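PDB 5JGF: vacuolar aminopeptidase 1 from Saccharomyces cerevisiae, which removes amino acids, preferably neutral or hydrophobic ones, from the N termini of peptides in the yeast vacuole, using a pair of zinc ions per subunit. Local coordinates for residues N22-H27 against D237-D242; H91-T96 against A117-T122; E125-R130 against H438-A443; R260-L265 against A343-L348. One frame throughout, in Å; residues are numbered along the deposited sequence.

Contact 1 of 4, residues N22-H27 against D237-D242; sequences NPTTYH and DLDLFD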
loop_
_atom_site.group_PDB
_atom_site.type_symbol
_atom_site.label_atom_id
_atom_site.label_comp_id
_atom_site.label_asym_id
_atom_site.label_seq_id
_atom_site.Cartn_x
_atom_site.Cartn_y
_atom_site.Cartn_z
ATOM N N ASN D 22 40.127 -33.399 -5.331
ATOM C CA ASN D 22 40.580 -32.396 -4.367
ATOM C C ASN D 22 39.453 -31.395 -4.106
ATOM O O ASN D 22 39.520 -30.240 -4.515
ATOM C CB ASN D 22 41.810 -31.692 -4.936
ATOM C CG ASN D 22 42.913 -32.670 -5.290
ATOM O OD1 ASN D 22 43.651 -33.125 -4.420
ATOM N ND2 ASN D 22 43.006 -33.025 -6.569
ATOM N N PRO D 23 38.413 -31.835 -3.387
ATOM C CA PRO D 23 37.230 -31.038 -3.046
ATOM C C PRO D 23 37.391 -29.791 -2.185
ATOM O O PRO D 23 36.660 -28.819 -2.377
ATOM C CB PRO D 23 36.308 -32.067 -2.400
ATOM C CG PRO D 23 37.282 -32.965 -1.694
ATOM C CD PRO D 23 38.347 -33.163 -2.748
ATOM N N THR D 24 38.322 -29.811 -1.235
ATOM C CA THR D 24 38.513 -28.652 -0.365
ATOM C C THR D 24 39.783 -27.878 -0.701
ATOM O O THR D 24 40.662 -28.375 -1.408
ATOM C CB THR D 24 38.585 -29.065 1.116
ATOM O OG1 THR D 24 39.857 -29.673 1.383
ATOM C CG2 THR D 24 37.475 -30.062 1.444
ATOM N N THR D 25 39.875 -26.656 -0.189
ATOM C CA THR D 25 41.046 -25.824 -0.435
ATOM C C THR D 25 42.308 -26.562 0.023
ATOM O O THR D 25 43.345 -26.513 -0.644
ATOM C CB THR D 25 40.923 -24.481 0.305
ATOM O OG1 THR D 25 39.684 -23.855 -0.057
ATOM C CG2 THR D 25 42.073 -23.552 -0.075
ATOM N N TYR D 26 42.213 -27.256 1.153
ATOM C CA TYR D 26 43.350 -28.017 1.670
ATOM C C TYR D 26 43.845 -29.044 0.657
ATOM O O TYR D 26 45.052 -29.177 0.445
ATOM C CB TYR D 26 42.972 -28.744 2.962
ATOM C CG TYR D 26 42.702 -27.825 4.127
ATOM C CD1 TYR D 26 43.729 -27.083 4.711
ATOM C CD2 TYR D 26 41.416 -27.697 4.651
ATOM C CE1 TYR D 26 43.483 -26.237 5.792
ATOM C CE2 TYR D 26 41.159 -26.853 5.728
ATOM C CZ TYR D 26 42.193 -26.129 6.293
ATOM O OH TYR D 26 41.938 -25.288 7.354
ATOM N N HIS D 27 42.918 -29.777 0.037
ATOM C CA HIS D 27 43.294 -30.792 -0.953
ATOM C C HIS D 27 43.930 -30.148 -2.173
ATOM O O HIS D 27 44.913 -30.656 -2.710
ATOM C CB HIS D 27 42.080 -31.610 -1.423
ATOM C CG HIS D 27 41.488 -32.490 -0.367
ATOM N ND1 HIS D 27 40.470 -32.076 0.464
ATOM C CD2 HIS D 27 41.778 -33.763 -0.002
ATOM C CE1 HIS D 27 40.158 -33.054 1.297
ATOM N NE2 HIS D 27 40.937 -34.089 1.035
ATOM N N ASP D 237 38.421 -28.842 10.408
ATOM C CA ASP D 237 37.902 -27.804 9.525
ATOM C C ASP D 237 37.410 -28.589 8.316
ATOM O O ASP D 237 38.175 -28.870 7.394
ATOM C CB ASP D 237 39.031 -26.847 9.124
ATOM C CG ASP D 237 38.559 -25.717 8.223
ATOM O OD1 ASP D 237 37.374 -25.710 7.832
ATOM O OD2 ASP D 237 39.387 -24.836 7.898
ATOM N N LEU D 238 36.131 -28.958 8.339
ATOM C CA LEU D 238 35.543 -29.751 7.264
ATOM C C LEU D 238 34.492 -29.002 6.450
ATOM O O LEU D 238 33.776 -28.151 6.978
ATOM C CB LEU D 238 34.908 -31.022 7.844
ATOM C CG LEU D 238 35.798 -31.886 8.747
ATOM C CD1 LEU D 238 35.021 -33.116 9.216
ATOM C CD2 LEU D 238 37.051 -32.302 7.987
ATOM N N ASP D 239 34.420 -29.339 5.162
ATOM C CA ASP D 239 33.465 -28.755 4.221
ATOM C C ASP D 239 32.468 -29.827 3.818
ATOM O O ASP D 239 32.711 -31.023 3.995
ATOM C CB ASP D 239 34.113 -28.368 2.883
ATOM C CG ASP D 239 35.143 -27.277 2.986
ATOM O OD1 ASP D 239 35.686 -26.937 1.915
ATOM O OD2 ASP D 239 35.411 -26.761 4.085
ATOM N N LEU D 240 31.357 -29.373 3.250
ATOM C CA LEU D 240 30.357 -30.253 2.667
ATOM C C LEU D 240 30.425 -29.753 1.230
ATOM O O LEU D 240 30.429 -28.543 0.994
ATOM C CB LEU D 240 28.962 -30.018 3.242
ATOM C CG LEU D 240 28.687 -30.602 4.624
ATOM C CD1 LEU D 240 27.184 -30.530 4.880
ATOM C CD2 LEU D 240 29.160 -32.060 4.694
ATOM N N PHE D 241 30.500 -30.671 0.273
ATOM C CA PHE D 241 30.616 -30.285 -1.128
ATOM C C PHE D 241 29.929 -31.290 -2.041
ATOM O O PHE D 241 29.674 -32.424 -1.644
ATOM C CB PHE D 241 32.099 -30.205 -1.487
ATOM C CG PHE D 241 32.885 -31.396 -1.019
ATOM C CD1 PHE D 241 32.828 -32.603 -1.713
ATOM C CD2 PHE D 241 33.628 -31.332 0.156
ATOM C CE1 PHE D 241 33.502 -33.734 -1.241
ATOM C CE2 PHE D 241 34.306 -32.456 0.638
ATOM C CZ PHE D 241 34.242 -33.660 -0.062
ATOM N N ASP D 242 29.645 -30.865 -3.270
ATOM C CA ASP D 242 28.992 -31.720 -4.259
ATOM C C ASP D 242 29.973 -32.807 -4.701
ATOM O O ASP D 242 31.091 -32.500 -5.120
ATOM C CB ASP D 242 28.578 -30.887 -5.481
ATOM C CG ASP D 242 27.602 -31.616 -6.389
ATOM O OD1 ASP D 242 27.579 -32.864 -6.379
ATOM O OD2 ASP D 242 26.862 -30.936 -7.127
HETATM O O HOH W 1 34.596 -27.460 -0.946
HETATM O O HOH W 2 37.495 -25.557 1.020
#
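Pro23, Thr24 and Tyr26, at the entry into helix 25-38, pack against Phe241, Asp239 and Asp237 on one face of strand 233-242, a buried packing of a helix start on a sheet strand, with a hydroxyl-carboxylate bond at one end. The two backbones run roughly antiparallel, so Pro23 meets the far end of the strand segment. There CB of the proline stands over the middle of the Phe241 ring in a CH-pi contact, 3.4 Å from the centroid and 7° off the ring normal. CG of Pro23 lies 3.5 Å from CZ of Phe241, near the rim. Thr24 occupies the N-cap position of the helix. Its OG1 lies between the backbone N and the carbonyl carbon (chi1 75°) and shares a 2.6 Å hydrogen bond with ND1 of His27; the same torsion puts CG2 against OD1 of Asp239 at 3.6 Å. OD1 accepts a hydrogen bond from a water that donates to Pro23 O as well, while OD2 forms a salt bridge with Lys98. At the other end, the Tyr26 hydroxyl donates to Asp237 OD2 over 2.6 Å, on the anti side and 31° out of the carboxylate plane; ring and carboxylate stand nearly perpendicular. Val383 of a neighbouring subunit packs on this pair. The strand pairs with strands 132-140 and 96-99 in the six-stranded antiparallel sheet, and strand 149-154 touches Pro23, Tyr26 and Phe241.

Contact 2 of 4, residues H91-T96 against A117-T122; sequences HVDALT and APYGGT. With ZN (zinc ion), chain K.
Tyr119 sends its hydroxyl to Asp93, donating to the anti side of OD1 over 2.6 Å, its ring turned across the carboxylate at 83°. With CG anti to the backbone N (chi1 175°), the ring extends back along the 91-96 segment, and CD2 comes within 3.4 Å of Ala94 O. Asp93 OD1 also takes the amide of Glu299, and OD2 that of Glu298. His91, two residues earlier, binds one zinc through NE2 at 2.1 Å, donates from ND1 to Asp93 O at 3.0 Å and makes a weak bond to OD2. Such a His-x-Asp motif is found in the di-zinc exopeptidase clan, where the aspartate is thought to orient the metal-binding histidine. A phenylalanine in place of Tyr119 would probably leave Asp93 OD1 without one of its donors and its carboxylate less firmly set. Farther out, Thr96 and Tyr119 form an antiparallel hydrogen-bonded pair. Thr96 O is gripped twice, by Tyr119 N at 2.9 Å and by Thr122 OG1 at 2.8 Å, from opposite faces of its carbonyl plane. Leu95 lies along the turn, CD2 touching Gly121 N at 3.6 Å; at Gly120 a beta carbon would collide with CD1 of Leu95.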
loop_
_atom_site.group_PDB
_atom_site.type_symbol
_atom_site.label_atom_id
_atom_site.label_comp_id
_atom_site.label_asym_id
_atom_site.label_seq_id
_atom_site.Cartn_x
_atom_site.Cartn_y
_atom_site.Cartn_z
ATOM N N HIS D 91 42.754 -17.460 -6.799
ATOM C CA HIS D 91 42.311 -17.936 -5.497
ATOM C C HIS D 91 41.862 -19.385 -5.559
ATOM O O HIS D 91 41.265 -19.825 -6.543
ATOM C CB HIS D 91 41.229 -17.009 -4.896
ATOM C CG HIS D 91 39.909 -17.028 -5.607
ATOM N ND1 HIS D 91 38.890 -17.887 -5.257
ATOM C CD2 HIS D 91 39.407 -16.225 -6.576
ATOM C CE1 HIS D 91 37.814 -17.609 -5.974
ATOM N NE2 HIS D 91 38.102 -16.604 -6.781
ATOM N N VAL D 92 42.199 -20.139 -4.518
ATOM C CA VAL D 92 41.853 -21.550 -4.464
ATOM C C VAL D 92 40.668 -21.876 -3.571
ATOM O O VAL D 92 40.251 -23.026 -3.502
ATOM C CB VAL D 92 43.063 -22.405 -4.031
ATOM C CG1 VAL D 92 44.049 -22.517 -5.182
ATOM C CG2 VAL D 92 43.737 -21.783 -2.815
ATOM N N ASP D 93 40.135 -20.879 -2.870
ATOM C CA ASP D 93 38.963 -21.142 -2.048
ATOM C C ASP D 93 37.769 -21.062 -2.993
ATOM O O ASP D 93 37.818 -20.365 -4.007
ATOM C CB ASP D 93 38.812 -20.107 -0.921
ATOM C CG ASP D 93 38.619 -18.686 -1.434
ATOM O OD1 ASP D 93 37.685 -17.999 -0.949
ATOM O OD2 ASP D 93 39.399 -18.246 -2.302
ATOM N N ALA D 94 36.715 -21.806 -2.681
ATOM C CA ALA D 94 35.506 -21.788 -3.495
ATOM C C ALA D 94 34.308 -21.804 -2.559
ATOM O O ALA D 94 34.421 -22.235 -1.411
ATOM C CB ALA D 94 35.462 -22.998 -4.408
ATOM N N LEU D 95 33.166 -21.326 -3.039
ATOM C CA LEU D 95 31.967 -21.329 -2.211
ATOM C C LEU D 95 31.743 -22.742 -1.699
ATOM O O LEU D 95 31.871 -23.714 -2.449
ATOM C CB LEU D 95 30.748 -20.869 -3.016
ATOM C CG LEU D 95 30.321 -19.416 -2.789
ATOM C CD1 LEU D 95 31.459 -18.479 -3.181
ATOM C CD2 LEU D 95 29.070 -19.112 -3.608
ATOM N N THR D 96 31.417 -22.860 -0.418
ATOM C CA THR D 96 31.189 -24.167 0.163
ATOM C C THR D 96 30.336 -24.054 1.419
ATOM O O THR D 96 29.766 -22.998 1.705
ATOM C CB THR D 96 32.545 -24.862 0.490
ATOM O OG1 THR D 96 32.313 -26.224 0.855
ATOM C CG2 THR D 96 33.260 -24.153 1.636
ATOM N N ALA D 117 27.443 -23.941 8.381
ATOM C CA ALA D 117 27.355 -22.524 8.047
ATOM C C ALA D 117 27.831 -22.318 6.614
ATOM O O ALA D 117 28.672 -23.068 6.113
ATOM C CB ALA D 117 28.210 -21.703 9.007
ATOM N N PRO D 118 27.299 -21.297 5.932
ATOM C CA PRO D 118 27.714 -21.049 4.552
ATOM C C PRO D 118 29.046 -20.309 4.472
ATOM O O PRO D 118 29.331 -19.439 5.291
ATOM C CB PRO D 118 26.570 -20.204 4.005
ATOM C CG PRO D 118 26.222 -19.346 5.196
ATOM C CD PRO D 118 26.265 -20.332 6.358
ATOM N N TYR D 119 29.868 -20.688 3.499
ATOM C CA TYR D 119 31.140 -20.018 3.249
ATOM C C TYR D 119 30.836 -19.343 1.917
ATOM O O TYR D 119 30.850 -19.986 0.871
ATOM C CB TYR D 119 32.286 -21.025 3.075
ATOM C CG TYR D 119 33.595 -20.363 2.693
ATOM C CD1 TYR D 119 34.385 -19.727 3.652
ATOM C CD2 TYR D 119 34.015 -20.324 1.362
ATOM C CE1 TYR D 119 35.566 -19.064 3.291
ATOM C CE2 TYR D 119 35.188 -19.664 0.991
ATOM C CZ TYR D 119 35.958 -19.038 1.960
ATOM O OH TYR D 119 37.118 -18.394 1.595
ATOM N N GLY D 120 30.545 -18.049 1.949
ATOM C CA GLY D 120 30.172 -17.376 0.722
ATOM C C GLY D 120 28.673 -17.593 0.559
ATOM O O GLY D 120 28.019 -18.088 1.484
ATOM N N GLY D 121 28.129 -17.259 -0.609
ATOM C CA GLY D 121 26.696 -17.399 -0.831
ATOM C C GLY D 121 26.142 -18.774 -1.162
ATOM O O GLY D 121 25.592 -18.980 -2.244
ATOM N N THR D 122 26.268 -19.719 -0.237
ATOM C CA THR D 122 25.755 -21.067 -0.462
ATOM C C THR D 122 24.484 -21.309 0.350
ATOM O O THR D 122 23.878 -20.366 0.861
ATOM C CB THR D 122 26.805 -22.135 -0.086
ATOM O OG1 THR D 122 27.153 -21.998 1.296
ATOM C CG2 THR D 122 28.062 -21.971 -0.945
HETATM ZN ZN ZN K . 36.680 -15.845 -8.200
HETATM O O HOH W 3 35.290 -14.914 -9.945
HETATM O O HOH W 4 35.456 -14.985 -6.805
#

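Contact 3 of 4, residues E125-R130 against H438-A443; sequences ELWLDR and HSIRAA. With ZN (zinc ion), chain L.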
loop_
_atom_site.group_PDB
_atom_site.type_symbol
_atom_site.label_atom_id
_atom_site.label_comp_id
_atom_site.label_asym_id
_atom_site.label_seq_id
_atom_site.Cartn_x
_atom_site.Cartn_y
_atom_site.Cartn_z
ATOM N N GLU D 125 18.881 -22.369 -3.052
ATOM C CA GLU D 125 18.183 -23.408 -3.786
ATOM C C GLU D 125 19.055 -24.288 -4.674
ATOM O O GLU D 125 18.705 -25.437 -4.935
ATOM C CB GLU D 125 17.031 -22.789 -4.577
ATOM C CG GLU D 125 15.785 -22.626 -3.708
ATOM C CD GLU D 125 14.815 -21.592 -4.229
ATOM O OE1 GLU D 125 15.103 -20.383 -4.085
ATOM O OE2 GLU D 125 13.765 -21.991 -4.780
ATOM N N LEU D 126 20.197 -23.777 -5.121
ATOM C CA LEU D 126 21.074 -24.585 -5.964
ATOM C C LEU D 126 21.752 -25.682 -5.142
ATOM O O LEU D 126 22.207 -26.685 -5.694
ATOM C CB LEU D 126 22.124 -23.704 -6.648
ATOM C CG LEU D 126 21.562 -22.663 -7.630
ATOM C CD1 LEU D 126 22.690 -21.796 -8.165
ATOM C CD2 LEU D 126 20.846 -23.360 -8.777
ATOM N N TRP D 127 21.804 -25.498 -3.826
ATOM C CA TRP D 127 22.424 -26.484 -2.946
ATOM C C TRP D 127 21.445 -27.538 -2.447
ATOM O O TRP D 127 21.831 -28.493 -1.767
ATOM C CB TRP D 127 23.099 -25.792 -1.756
ATOM C CG TRP D 127 24.480 -25.300 -2.084
ATOM C CD1 TRP D 127 24.812 -24.227 -2.866
ATOM C CD2 TRP D 127 25.719 -25.903 -1.684
ATOM N NE1 TRP D 127 26.182 -24.130 -2.980
ATOM C CE2 TRP D 127 26.760 -25.145 -2.264
ATOM C CE3 TRP D 127 26.048 -27.014 -0.892
ATOM C CZ2 TRP D 127 28.114 -25.461 -2.076
ATOM C CZ3 TRP D 127 27.394 -27.328 -0.707
ATOM C CH2 TRP D 127 28.408 -26.554 -1.298
ATOM N N LEU D 128 20.173 -27.370 -2.788
ATOM C CA LEU D 128 19.162 -28.333 -2.372
ATOM C C LEU D 128 19.212 -29.572 -3.255
ATOM O O LEU D 128 19.483 -29.486 -4.451
ATOM C CB LEU D 128 17.760 -27.735 -2.485
ATOM C CG LEU D 128 17.409 -26.528 -1.618
ATOM C CD1 LEU D 128 16.003 -26.062 -1.970
ATOM C CD2 LEU D 128 17.502 -26.897 -0.151
ATOM N N ASP D 129 18.949 -30.724 -2.651
ATOM C CA ASP D 129 18.902 -31.976 -3.388
ATOM C C ASP D 129 20.150 -32.273 -4.206
ATOM O O ASP D 129 20.069 -32.726 -5.349
ATOM C CB ASP D 129 17.657 -31.975 -4.279
ATOM C CG ASP D 129 16.383 -31.733 -3.483
ATOM O OD1 ASP D 129 16.432 -31.889 -2.247
ATOM O OD2 ASP D 129 15.339 -31.393 -4.080
ATOM N N ARG D 130 21.302 -32.015 -3.599
ATOM C CA ARG D 130 22.599 -32.276 -4.211
ATOM C C ARG D 130 23.291 -33.284 -3.287
ATOM O O ARG D 130 23.175 -33.181 -2.062
ATOM C CB ARG D 130 23.420 -30.984 -4.280
ATOM C CG ARG D 130 22.791 -29.877 -5.132
ATOM C CD ARG D 130 23.006 -30.104 -6.625
ATOM N NE ARG D 130 22.431 -29.018 -7.418
ATOM C CZ ARG D 130 22.650 -28.836 -8.716
ATOM N NH1 ARG D 130 23.438 -29.668 -9.389
ATOM N NH2 ARG D 130 22.089 -27.811 -9.343
ATOM N N HIS D 438 29.406 -19.296 -9.084
ATOM C CA HIS D 438 28.884 -19.471 -7.727
ATOM C C HIS D 438 27.763 -20.489 -7.564
ATOM O O HIS D 438 27.199 -20.635 -6.477
ATOM C CB HIS D 438 28.464 -18.130 -7.119
ATOM C CG HIS D 438 29.622 -17.266 -6.733
ATOM N ND1 HIS D 438 29.483 -16.121 -5.978
ATOM C CD2 HIS D 438 30.946 -17.383 -6.999
ATOM C CE1 HIS D 438 30.671 -15.569 -5.795
ATOM N NE2 HIS D 438 31.574 -16.315 -6.404
ATOM N N SER D 439 27.428 -21.191 -8.636
ATOM C CA SER D 439 26.428 -22.243 -8.531
ATOM C C SER D 439 27.181 -23.404 -7.881
ATOM O O SER D 439 28.401 -23.342 -7.720
ATOM C CB SER D 439 25.949 -22.683 -9.917
ATOM O OG SER D 439 25.216 -23.897 -9.823
ATOM N N ILE D 440 26.474 -24.460 -7.504
ATOM C CA ILE D 440 27.151 -25.609 -6.921
ATOM C C ILE D 440 27.771 -26.418 -8.073
ATOM O O ILE D 440 28.706 -27.194 -7.872
ATOM C CB ILE D 440 26.182 -26.484 -6.092
ATOM C CG1 ILE D 440 26.990 -27.472 -5.244
ATOM C CG2 ILE D 440 25.193 -27.202 -7.006
ATOM C CD1 ILE D 440 26.161 -28.287 -4.273
ATOM N N ARG D 441 27.255 -26.225 -9.284
ATOM C CA ARG D 441 27.801 -26.916 -10.459
ATOM C C ARG D 441 27.759 -25.957 -11.645
ATOM O O ARG D 441 26.688 -25.638 -12.174
ATOM C CB ARG D 441 27.006 -28.191 -10.764
ATOM C CG ARG D 441 27.666 -29.119 -11.798
ATOM C CD ARG D 441 26.874 -30.415 -11.922
ATOM N NE ARG D 441 27.403 -31.361 -12.909
ATOM C CZ ARG D 441 28.473 -32.135 -12.731
ATOM N NH1 ARG D 441 28.856 -32.964 -13.693
ATOM N NH2 ARG D 441 29.166 -32.081 -11.600
ATOM N N ALA D 442 28.938 -25.497 -12.055
ATOM C CA ALA D 442 29.058 -24.534 -13.141
ATOM C C ALA D 442 29.447 -25.139 -14.484
ATOM O O ALA D 442 29.483 -26.361 -14.645
ATOM C CB ALA D 442 30.064 -23.447 -12.743
ATOM N N ALA D 443 29.735 -24.274 -15.452
ATOM C CA ALA D 443 30.107 -24.737 -16.783
ATOM C C ALA D 443 31.013 -23.772 -17.531
ATOM O O ALA D 443 30.938 -22.560 -17.352
ATOM C CB ALA D 443 28.849 -24.991 -17.610
HETATM ZN ZN ZN L . 33.693 -16.122 -6.675
HETATM O O HOH W 5 28.009 -22.617 -4.516
HETATM O O HOH W 4 35.456 -14.985 -6.805
#
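Ile440 fills the hollow between Leu126, Trp127 and Arg130. CB lies 3.9 Å from Trp127 NE1. The CG2 branch, between the backbone N and the carbonyl carbon, presses on Leu126 O and on one face of the Arg130 guanidinium, 3.3 Å from NE. CG1, anti to the backbone N (chi1 -167°), runs along one face of the indole, beside CE2, and CD1 ends over the six-membered ring on that face, 3.6 Å from its centroid and 13° off the normal, a CH-pi contact. NE of Arg130 donates to Leu126 O at 2.9 Å in a bent bond (133°), which holds the guanidinium beside CG2. Trp127 NE1 donates to a water that also lies 2.9 Å from His438 O. An alanine at Trp127 would probably strip CD1 of Ile440 of the ring it lies on and leave that water without its indole donor. Next to this, Ser439 OG accepts from Arg441 N in an ST turn and is hydrogen-bonded to Asp129 of a third subunit, while Arg441 forms a salt bridge with Asp131 of that subunit. The turn follows directly on His438, whose NE2 binds a zinc at 2.1 Å, so the packing joins the loop before strand 132-140 to the rim of the di-zinc site.

Contact 4 of 4, residues R260-L265 against A343-L348; sequences RLDDRL and ADVNHL. With ZN (zinc ion), chain K; ZN (zinc ion), chain L.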
loop_
_atom_site.group_PDB
_atom_site.type_symbol
_atom_site.label_atom_id
_atom_site.label_comp_id
_atom_site.label_asym_id
_atom_site.label_seq_id
_atom_site.Cartn_x
_atom_site.Cartn_y
_atom_site.Cartn_z
ATOM N N ARG D 260 32.819 -25.978 -8.321
ATOM C CA ARG D 260 33.941 -25.182 -7.847
ATOM C C ARG D 260 34.913 -24.642 -8.906
ATOM O O ARG D 260 36.119 -24.589 -8.670
ATOM C CB ARG D 260 34.687 -26.015 -6.790
ATOM C CG ARG D 260 33.731 -26.636 -5.744
ATOM C CD ARG D 260 34.424 -27.559 -4.735
ATOM N NE ARG D 260 34.917 -28.810 -5.316
ATOM C CZ ARG D 260 34.196 -29.919 -5.473
ATOM N NH1 ARG D 260 34.753 -31.000 -6.011
ATOM N NH2 ARG D 260 32.925 -29.963 -5.091
ATOM N N LEU D 261 34.388 -24.226 -10.058
ATOM C CA LEU D 261 35.226 -23.671 -11.125
ATOM C C LEU D 261 35.867 -22.341 -10.699
ATOM O O LEU D 261 37.001 -22.046 -11.048
ATOM C CB LEU D 261 34.404 -23.470 -12.406
ATOM C CG LEU D 261 33.839 -24.701 -13.118
ATOM C CD1 LEU D 261 33.211 -24.274 -14.438
ATOM C CD2 LEU D 261 34.959 -25.711 -13.376
ATOM N N ASP D 262 35.124 -21.539 -9.951
ATOM C CA ASP D 262 35.609 -20.258 -9.458
ATOM C C ASP D 262 36.329 -20.515 -8.127
ATOM O O ASP D 262 35.671 -20.864 -7.150
ATOM C CB ASP D 262 34.392 -19.348 -9.219
ATOM C CG ASP D 262 34.752 -17.980 -8.660
ATOM O OD1 ASP D 262 35.946 -17.663 -8.524
ATOM O OD2 ASP D 262 33.822 -17.192 -8.375
ATOM N N ASP D 263 37.659 -20.395 -8.059
ATOM C CA ASP D 263 38.548 -20.004 -9.162
ATOM C C ASP D 263 39.614 -21.097 -9.400
ATOM O O ASP D 263 40.743 -20.812 -9.797
ATOM C CB ASP D 263 39.202 -18.651 -8.791
ATOM C CG ASP D 263 40.095 -18.077 -9.890
ATOM O OD1 ASP D 263 39.796 -18.273 -11.085
ATOM O OD2 ASP D 263 41.101 -17.403 -9.564
ATOM N N ARG D 264 39.257 -22.353 -9.157
ATOM C CA ARG D 264 40.208 -23.446 -9.340
ATOM C C ARG D 264 40.462 -23.683 -10.824
ATOM O O ARG D 264 41.445 -24.325 -11.211
ATOM C CB ARG D 264 39.683 -24.704 -8.636
ATOM C CG ARG D 264 39.746 -24.539 -7.118
ATOM C CD ARG D 264 38.906 -25.520 -6.314
ATOM N NE ARG D 264 38.949 -25.113 -4.912
ATOM C CZ ARG D 264 38.354 -25.755 -3.911
ATOM N NH1 ARG D 264 37.658 -26.856 -4.149
ATOM N NH2 ARG D 264 38.443 -25.285 -2.671
ATOM N N LEU D 265 39.582 -23.144 -11.666
ATOM C CA LEU D 265 39.750 -23.265 -13.118
ATOM C C LEU D 265 41.007 -22.476 -13.523
ATOM O O LEU D 265 41.890 -23.000 -14.210
ATOM C CB LEU D 265 38.512 -22.708 -13.839
ATOM C CG LEU D 265 38.510 -22.621 -15.368
ATOM C CD1 LEU D 265 38.881 -23.970 -15.986
ATOM C CD2 LEU D 265 37.123 -22.180 -15.830
ATOM N N ALA D 343 44.281 -13.530 -12.153
ATOM C CA ALA D 343 43.460 -14.480 -12.889
ATOM C C ALA D 343 42.292 -15.022 -12.082
ATOM O O ALA D 343 42.468 -15.864 -11.203
ATOM C CB ALA D 343 44.329 -15.635 -13.393
ATOM N N ASP D 344 41.100 -14.523 -12.392
ATOM C CA ASP D 344 39.884 -14.959 -11.721
ATOM C C ASP D 344 38.829 -15.110 -12.811
ATOM O O ASP D 344 38.720 -14.270 -13.704
ATOM C CB ASP D 344 39.433 -13.923 -10.685
ATOM C CG ASP D 344 38.451 -14.495 -9.676
ATOM O OD1 ASP D 344 38.013 -15.645 -9.863
ATOM O OD2 ASP D 344 38.118 -13.792 -8.695
ATOM N N VAL D 345 38.070 -16.194 -12.751
ATOM C CA VAL D 345 37.041 -16.446 -13.747
ATOM C C VAL D 345 36.080 -15.273 -13.884
ATOM O O VAL D 345 35.787 -14.581 -12.909
ATOM C CB VAL D 345 36.229 -17.711 -13.393
ATOM C CG1 VAL D 345 37.122 -18.942 -13.481
ATOM C CG2 VAL D 345 35.643 -17.581 -11.986
ATOM N N ASN D 346 35.622 -15.030 -15.107
ATOM C CA ASN D 346 34.653 -13.975 -15.343
ATOM C C ASN D 346 33.424 -14.620 -15.980
ATOM O O ASN D 346 33.338 -15.848 -16.063
ATOM C CB ASN D 346 35.221 -12.840 -16.210
ATOM C CG ASN D 346 36.229 -13.321 -17.223
ATOM O OD1 ASN D 346 36.031 -14.340 -17.874
ATOM N ND2 ASN D 346 37.317 -12.569 -17.376
ATOM N N HIS D 347 32.485 -13.810 -16.448
ATOM C CA HIS D 347 31.231 -14.348 -16.960
ATOM C C HIS D 347 31.036 -14.614 -18.441
ATOM O O HIS D 347 31.119 -13.704 -19.263
ATOM C CB HIS D 347 30.086 -13.446 -16.495
ATOM C CG HIS D 347 30.095 -13.165 -15.026
ATOM N ND1 HIS D 347 29.706 -14.097 -14.087
ATOM C CD2 HIS D 347 30.457 -12.059 -14.331
ATOM C CE1 HIS D 347 29.825 -13.577 -12.878
ATOM N NE2 HIS D 347 30.280 -12.342 -12.999
ATOM N N LEU D 348 30.749 -15.870 -18.770
ATOM C CA LEU D 348 30.452 -16.235 -20.146
ATOM C C LEU D 348 29.060 -15.688 -20.435
ATOM O O LEU D 348 28.215 -15.621 -19.543
ATOM C CB LEU D 348 30.394 -17.754 -20.318
ATOM C CG LEU D 348 31.661 -18.533 -20.655
ATOM C CD1 LEU D 348 31.334 -20.027 -20.691
ATOM C CD2 LEU D 348 32.201 -18.071 -22.005
HETATM ZN ZN ZN K . 36.680 -15.845 -8.200
HETATM ZN ZN ZN L . 33.693 -16.122 -6.675
HETATM O O HOH W 3 35.290 -14.914 -9.945
HETATM O O HOH W 4 35.456 -14.985 -6.805
#
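Val345 lays its CG2 methyl against the carboxylate of Asp262, 3.5 Å from CG, while CG1 meets Leu265 CD2 at 4.0 Å. Carried off the backbone with CG anti to N (chi1 178°), the Asp262 carboxylate bridges two zinc ions, OD1 binding the one held also by His91 and OD2 the one held also by Glu299 and His438, each at 2.0 Å. Asp344 grips the first zinc with OD1 at 2.1 Å and, less closely, with OD2; the two aspartates approach with their planes 52° apart, and their OD1 atoms share that zinc, so two acceptors can lie 3.2 Å apart. One water links both zincs, and a second on the first zinc donates to Val345 O. The peptide from the bridging Asp262 to Asp263 is cis, as in relatives of this metallopeptidase clan. Asp263 OD1 accepts from Val345 N over 3.2 Å, from above the carboxylate plane, and OD2 takes the amide of His91, tethering both neighbouring segments in the second shell. The contact joins the N-terminal part of helix 261-278 to strand 339-347, which lies between strands 86-91 and 426-434 in the mixed sheet, while helix 7-21 covers Leu261 and Leu265 through Phe15.

Overall arrangement
From the N terminus, contact 1 closes a loop of some 210 residues, bringing the start of helix 25-38 onto strand 233-242. Within that loop contact 2 closes a short excursion, tying the end of strand 86-91 in the mixed sheet to strands 96-99 and 112-119 of the antiparallel one. Contact 3 opens inside the same loop and ends near the C terminus, so it crosses contact 1; it spans contact 4, which follows contact 1 and joins helix 261-278 to strand 339-347. Arg264 binds Pro23 O and Val92 O, linking contacts 1, 2 and 4. Contacts 2, 3 and 4 converge on the two zincs, through His91, His438 and Asp262.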